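Local coordinates for nitrate transport protein (Xanthomonas axonopodis pv. citri, PDB 3KSX), which probably binds alkanesulfonates in the periplasm and delivers them to an ABC importer, at residues Leu100-Trp105 with Ala307-Arg312; Gly83-Ile88 with Phe213-Arg218. One frame throughout, in Å; residues are numbered along the deposited sequence.

Interaction 1: residues Leu100-Trp105 with Ala307-Arg312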
loop_
_atom_site.group_PDB
_atom_site.type_symbol
_atom_site.label_atom_id
_atom_site.label_comp_id
_atom_site.label_asym_id
_atom_site.label_seq_id
_atom_site.Cartn_x
_atom_site.Cartn_y
_atom_site.Cartn_z
ATOM N N LEU A 100 -16.057 6.343 -2.601
ATOM C CA LEU A 100 -14.878 6.435 -3.430
ATOM C C LEU A 100 -15.055 5.671 -4.718
ATOM O O LEU A 100 -15.947 4.824 -4.817
ATOM C CB LEU A 100 -13.706 5.861 -2.600
ATOM C CG LEU A 100 -13.875 4.447 -2.035
ATOM C CD1 LEU A 100 -13.421 3.459 -3.131
ATOM C CD2 LEU A 100 -12.834 4.333 -0.901
ATOM N N LEU A 101 -14.167 5.922 -5.697
ATOM C CA LEU A 101 -14.078 5.097 -6.847
ATOM C C LEU A 101 -12.680 4.449 -6.902
ATOM O O LEU A 101 -11.726 5.077 -6.475
ATOM C CB LEU A 101 -14.270 5.990 -8.106
ATOM C CG LEU A 101 -15.674 6.486 -8.383
ATOM C CD1 LEU A 101 -15.566 7.456 -9.606
ATOM C CD2 LEU A 101 -16.678 5.338 -8.657
ATOM N N TYR A 102 -12.584 3.237 -7.461
ATOM C CA TYR A 102 -11.295 2.616 -7.833
ATOM C C TYR A 102 -11.070 3.065 -9.251
ATOM O O TYR A 102 -11.892 2.748 -10.084
ATOM C CB TYR A 102 -11.463 1.096 -7.836
ATOM C CG TYR A 102 -11.695 0.468 -6.485
ATOM C CD1 TYR A 102 -12.975 0.483 -5.890
ATOM C CD2 TYR A 102 -10.661 -0.174 -5.828
ATOM C CE1 TYR A 102 -13.222 -0.182 -4.614
ATOM C CE2 TYR A 102 -10.868 -0.823 -4.601
ATOM C CZ TYR A 102 -12.120 -0.791 -3.977
ATOM O OH TYR A 102 -12.324 -1.465 -2.751
ATOM N N VAL A 103 -9.942 3.720 -9.570
ATOM C CA VAL A 103 -9.777 4.301 -10.895
ATOM C C VAL A 103 -8.493 3.697 -11.549
ATOM O O VAL A 103 -8.170 3.922 -12.728
ATOM C CB VAL A 103 -9.718 5.888 -10.819
ATOM C CG1 VAL A 103 -11.036 6.437 -10.169
ATOM C CG2 VAL A 103 -8.418 6.345 -9.970
ATOM N N GLY A 104 -7.750 2.932 -10.779
ATOM C CA GLY A 104 -6.550 2.332 -11.311
ATOM C C GLY A 104 -6.033 1.218 -10.439
ATOM O O GLY A 104 -6.371 1.150 -9.243
ATOM N N TRP A 105 -5.271 0.309 -11.052
ATOM C CA TRP A 105 -4.808 -0.912 -10.334
ATOM C C TRP A 105 -3.309 -1.064 -10.439
ATOM O O TRP A 105 -2.763 -0.834 -11.536
ATOM C CB TRP A 105 -5.555 -2.176 -10.840
ATOM C CG TRP A 105 -4.904 -3.498 -10.426
ATOM C CD1 TRP A 105 -4.766 -3.978 -9.183
ATOM C CD2 TRP A 105 -4.193 -4.410 -11.284
ATOM N NE1 TRP A 105 -4.098 -5.209 -9.191
ATOM C CE2 TRP A 105 -3.708 -5.470 -10.471
ATOM C CE3 TRP A 105 -3.947 -4.437 -12.657
ATOM C CZ2 TRP A 105 -2.974 -6.560 -10.990
ATOM C CZ3 TRP A 105 -3.167 -5.455 -13.165
ATOM C CH2 TRP A 105 -2.697 -6.524 -12.327
ATOM N N ALA A 307 -17.867 -3.840 -7.019
ATOM C CA ALA A 307 -18.130 -3.517 -8.409
ATOM C C ALA A 307 -18.798 -2.137 -8.594
ATOM O O ALA A 307 -18.469 -1.396 -9.521
ATOM C CB ALA A 307 -18.975 -4.673 -9.105
ATOM N N PRO A 308 -19.764 -1.755 -7.709
ATOM C CA PRO A 308 -20.317 -0.417 -8.096
ATOM C C PRO A 308 -19.400 0.789 -7.866
ATOM O O PRO A 308 -19.762 1.903 -8.260
ATOM C CB PRO A 308 -21.531 -0.250 -7.211
ATOM C CG PRO A 308 -21.817 -1.635 -6.588
ATOM C CD PRO A 308 -20.593 -2.470 -6.702
ATOM N N ALA A 309 -18.278 0.572 -7.170
ATOM C CA ALA A 309 -17.255 1.579 -6.940
ATOM C C ALA A 309 -16.179 1.558 -8.024
ATOM O O ALA A 309 -15.236 2.313 -7.924
ATOM C CB ALA A 309 -16.656 1.416 -5.540
ATOM N N VAL A 310 -16.263 0.671 -9.031
ATOM C CA VAL A 310 -15.192 0.594 -10.061
ATOM C C VAL A 310 -15.456 1.621 -11.174
ATOM O O VAL A 310 -16.607 1.721 -11.691
ATOM C CB VAL A 310 -15.079 -0.813 -10.677
ATOM C CG1 VAL A 310 -14.059 -0.775 -11.844
ATOM C CG2 VAL A 310 -14.696 -1.811 -9.613
ATOM N N TRP A 311 -14.453 2.409 -11.520
ATOM C CA TRP A 311 -14.570 3.341 -12.614
ATOM C C TRP A 311 -13.485 3.091 -13.710
ATOM O O TRP A 311 -12.358 2.694 -13.445
ATOM C CB TRP A 311 -14.487 4.721 -12.057
ATOM C CG TRP A 311 -14.325 5.893 -13.015
ATOM C CD1 TRP A 311 -15.285 6.781 -13.372
ATOM C CD2 TRP A 311 -13.104 6.323 -13.657
ATOM N NE1 TRP A 311 -14.731 7.774 -14.182
ATOM C CE2 TRP A 311 -13.398 7.506 -14.368
ATOM C CE3 TRP A 311 -11.787 5.843 -13.665
ATOM C CZ2 TRP A 311 -12.429 8.196 -15.128
ATOM C CZ3 TRP A 311 -10.807 6.542 -14.427
ATOM C CH2 TRP A 311 -11.148 7.706 -15.124
ATOM N N ARG A 312 -13.872 3.325 -14.963
ATOM C CA ARG A 312 -12.933 3.270 -16.100
ATOM C C ARG A 312 -13.296 4.457 -16.955
ATOM O O ARG A 312 -14.494 4.746 -17.112
ATOM C CB ARG A 312 -13.198 2.021 -16.935
ATOM C CG ARG A 312 -12.124 1.748 -18.022
ATOM C CD ARG A 312 -12.598 0.671 -18.976
ATOM N NE ARG A 312 -11.594 0.456 -20.012
ATOM C CZ ARG A 312 -10.656 -0.484 -19.977
ATOM N NH1 ARG A 312 -10.594 -1.327 -18.954
ATOM N NH2 ARG A 312 -9.772 -0.582 -20.979
HETATM O O HOH W 1 -9.251 2.941 -14.927
#
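At the outer edge of a five-stranded mixed sheet in this periplasmic binding protein, strand residue Tyr102 and Val310 of the C-terminal tail form a single beta bridge, placing the tail along strand 100-106. Two backbone bonds make it: Tyr102 N donates to Ala309 O at 2.8 Å, and Trp311 N donates to Tyr102 O at 3.0 Å. Ala309 O also receives a CA-H...O contact from Leu101 CA and lies at the edge of the Tyr102 ring, in its plane, 3.5 Å from Tyr102 CD1. Ala309 CB packs against that same CD1 and against Leu100 O. The far end of the tyrosine is held elsewhere, its OH hydrogen-bonding Gln94 and Gln287. Trp311 has CG anti to its own N (chi1 169°), which carries the indole back against the strand, obliquely to both of its apolar neighbours. Leu101 CD1 touches Trp311 CB at 3.8 Å, whereas Val103 meets the six-membered ring, with Val103 CB 3.5 Å from Trp311 CE3. A classic beta bulge sets Val103 and Gly104 opposite the single residue Phe214 of the next strand. Beyond the bridge a water donates to Val103 O at 2.6 Å and, weakly, to Trp311 O at 3.5 Å.

Interaction 2: residues Gly83-Ile88 with Phe213-Arg218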
loop_
_atom_site.group_PDB
_atom_site.type_symbol
_atom_site.label_atom_id
_atom_site.label_comp_id
_atom_site.label_asym_id
_atom_site.label_seq_id
_atom_site.Cartn_x
_atom_site.Cartn_y
_atom_site.Cartn_z
ATOM N N GLY A 83 -5.507 9.240 -4.614
ATOM C CA GLY A 83 -4.353 8.739 -3.830
ATOM C C GLY A 83 -4.143 7.247 -4.022
ATOM O O GLY A 83 -5.067 6.550 -4.468
ATOM N N GLY A 84 -2.920 6.773 -3.730
ATOM C CA GLY A 84 -2.593 5.354 -3.887
ATOM C C GLY A 84 -2.584 4.607 -2.590
ATOM O O GLY A 84 -1.989 5.069 -1.582
ATOM N N ALA A 85 -3.125 3.413 -2.599
ATOM C CA ALA A 85 -3.111 2.622 -1.358
ATOM C C ALA A 85 -3.129 1.158 -1.711
ATOM O O ALA A 85 -3.370 0.798 -2.888
ATOM C CB ALA A 85 -4.331 2.944 -0.570
ATOM N N GLY A 86 -2.963 0.328 -0.677
ATOM C CA GLY A 86 -3.123 -1.161 -0.719
ATOM C C GLY A 86 -4.540 -1.622 -1.089
ATOM O O GLY A 86 -5.438 -0.838 -1.265
ATOM N N ASP A 87 -4.761 -2.925 -1.123
ATOM C CA ASP A 87 -6.049 -3.435 -1.533
ATOM C C ASP A 87 -7.070 -3.305 -0.364
ATOM O O ASP A 87 -8.282 -3.066 -0.543
ATOM C CB ASP A 87 -5.912 -4.876 -1.976
ATOM C CG ASP A 87 -5.397 -5.825 -0.934
ATOM O OD1 ASP A 87 -4.565 -5.521 -0.041
ATOM O OD2 ASP A 87 -5.772 -7.043 -1.055
ATOM N N ILE A 88 -6.567 -3.370 0.866
ATOM C CA ILE A 88 -7.448 -3.322 2.073
ATOM C C ILE A 88 -7.999 -1.970 2.517
ATOM O O ILE A 88 -9.211 -1.918 2.951
ATOM C CB ILE A 88 -6.795 -4.073 3.313
ATOM C CG1 ILE A 88 -6.246 -5.462 2.897
ATOM C CG2 ILE A 88 -7.743 -4.106 4.575
ATOM C CD1 ILE A 88 -7.335 -6.372 2.194
ATOM N N PHE A 213 -4.354 -0.008 -5.310
ATOM C CA PHE A 213 -5.291 0.740 -6.138
ATOM C C PHE A 213 -4.980 2.223 -6.118
ATOM O O PHE A 213 -4.379 2.685 -5.127
ATOM C CB PHE A 213 -6.740 0.445 -5.668
ATOM C CG PHE A 213 -7.157 -0.979 -5.871
ATOM C CD1 PHE A 213 -7.390 -1.446 -7.165
ATOM C CD2 PHE A 213 -7.226 -1.872 -4.830
ATOM C CE1 PHE A 213 -7.762 -2.742 -7.379
ATOM C CE2 PHE A 213 -7.577 -3.205 -5.043
ATOM C CZ PHE A 213 -7.822 -3.637 -6.356
ATOM N N PHE A 214 -5.323 2.936 -7.200
ATOM C CA PHE A 214 -5.563 4.374 -7.129
ATOM C C PHE A 214 -7.063 4.634 -6.865
ATOM O O PHE A 214 -7.896 4.019 -7.527
ATOM C CB PHE A 214 -5.006 5.053 -8.367
ATOM C CG PHE A 214 -3.597 5.433 -8.175
ATOM C CD1 PHE A 214 -2.575 4.460 -8.315
ATOM C CD2 PHE A 214 -3.271 6.707 -7.691
ATOM C CE1 PHE A 214 -1.189 4.808 -8.040
ATOM C CE2 PHE A 214 -1.962 7.062 -7.442
ATOM C CZ PHE A 214 -0.913 6.114 -7.590
ATOM N N LEU A 215 -7.371 5.405 -5.813
ATOM C CA LEU A 215 -8.719 5.768 -5.343
ATOM C C LEU A 215 -8.973 7.251 -5.689
ATOM O O LEU A 215 -8.088 8.102 -5.650
ATOM C CB LEU A 215 -8.943 5.516 -3.827
ATOM C CG LEU A 215 -8.913 4.035 -3.341
ATOM C CD1 LEU A 215 -9.549 3.055 -4.402
ATOM C CD2 LEU A 215 -7.452 3.579 -3.098
ATOM N N SER A 216 -10.207 7.565 -6.000
ATOM C CA SER A 216 -10.526 8.964 -6.278
ATOM C C SER A 216 -11.839 9.279 -5.602
ATOM O O SER A 216 -12.674 8.358 -5.276
ATOM C CB SER A 216 -10.679 9.149 -7.791
ATOM O OG SER A 216 -10.978 10.502 -8.152
ATOM N N SER A 217 -12.054 10.583 -5.424
ATOM C CA SER A 217 -13.325 11.160 -5.112
ATOM C C SER A 217 -14.262 10.838 -6.282
ATOM O O SER A 217 -13.838 10.911 -7.445
ATOM C CB SER A 217 -13.109 12.705 -4.989
ATOM O OG SER A 217 -14.257 13.460 -5.367
ATOM N N ARG A 218 -15.478 10.385 -6.018
ATOM C CA ARG A 218 -16.454 10.189 -7.108
ATOM C C ARG A 218 -16.775 11.527 -7.871
ATOM O O ARG A 218 -16.812 11.556 -9.134
ATOM C CB ARG A 218 -17.734 9.566 -6.565
ATOM C CG ARG A 218 -18.857 9.515 -7.633
ATOM C CD ARG A 218 -20.129 8.878 -7.105
ATOM N NE ARG A 218 -19.940 7.489 -6.666
ATOM C CZ ARG A 218 -20.110 6.403 -7.426
ATOM N NH1 ARG A 218 -20.484 6.525 -8.695
ATOM N NH2 ARG A 218 -19.925 5.174 -6.907
#
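The ring of Phe214 lies flat over the backbone of Gly84: Gly84 CA sits 4.0 Å from the ring centroid and only 12° off its normal, a CH-pi contact. With chi1 at -89°, the phenyl group leans across to the neighbouring strand, where Phe214 CD2 also comes within 3.7 Å of Gly83 O. The ring thus packs closely on main-chain atoms of both glycines. Strands 82-86 and 212-217 are antiparallel neighbours in the mixed sheet of one lobe of the binding protein, Gly84 and Phe214 forming a non-hydrogen-bonded pair between two hydrogen-bonded ones, Gly83 with Leu215 and Ala85 with Phe213. Phe213 N to Ala85 O is the shortest of the four bonds, at 2.7 Å. On the face bearing Ala85, Phe213 and Leu215, Leu215 CD2 reaches Ala85 CB at 4.1 Å. Phe213 turns CG anti to its carbonyl carbon (chi1 -65°), bringing the ring edge up to Asp87: Phe213 CD2 is 3.8 Å from Asp87 CA, and Phe213 CE2 is 3.9 Å from Asp87 CB. Gly86 N, close by, hydrogen-bonds O1 of the bound MOPS.

Overall arrangement
Both contacts are largely buried and belong to the same five-stranded sheet, in which strand 212-217 lies between strands 82-86 and 100-106. Interaction 2 joins two strands inside the sheet, nearer the centre of the chain; interaction 1 adds the C-terminal tail to the outermost strand, and two of its touching residues, Val310 and Trp311, are partly exposed. The chemistry follows: four backbone bonds, glycines and phenylalanine rings inside, against a single bridge, an indole and a water at the margin. Probable backbone hydrogen bonds link the two, Leu101 N to Ser216 O and Val103 N to Phe214 O, while the rings of Tyr102 and Phe213 meet edge-to-face.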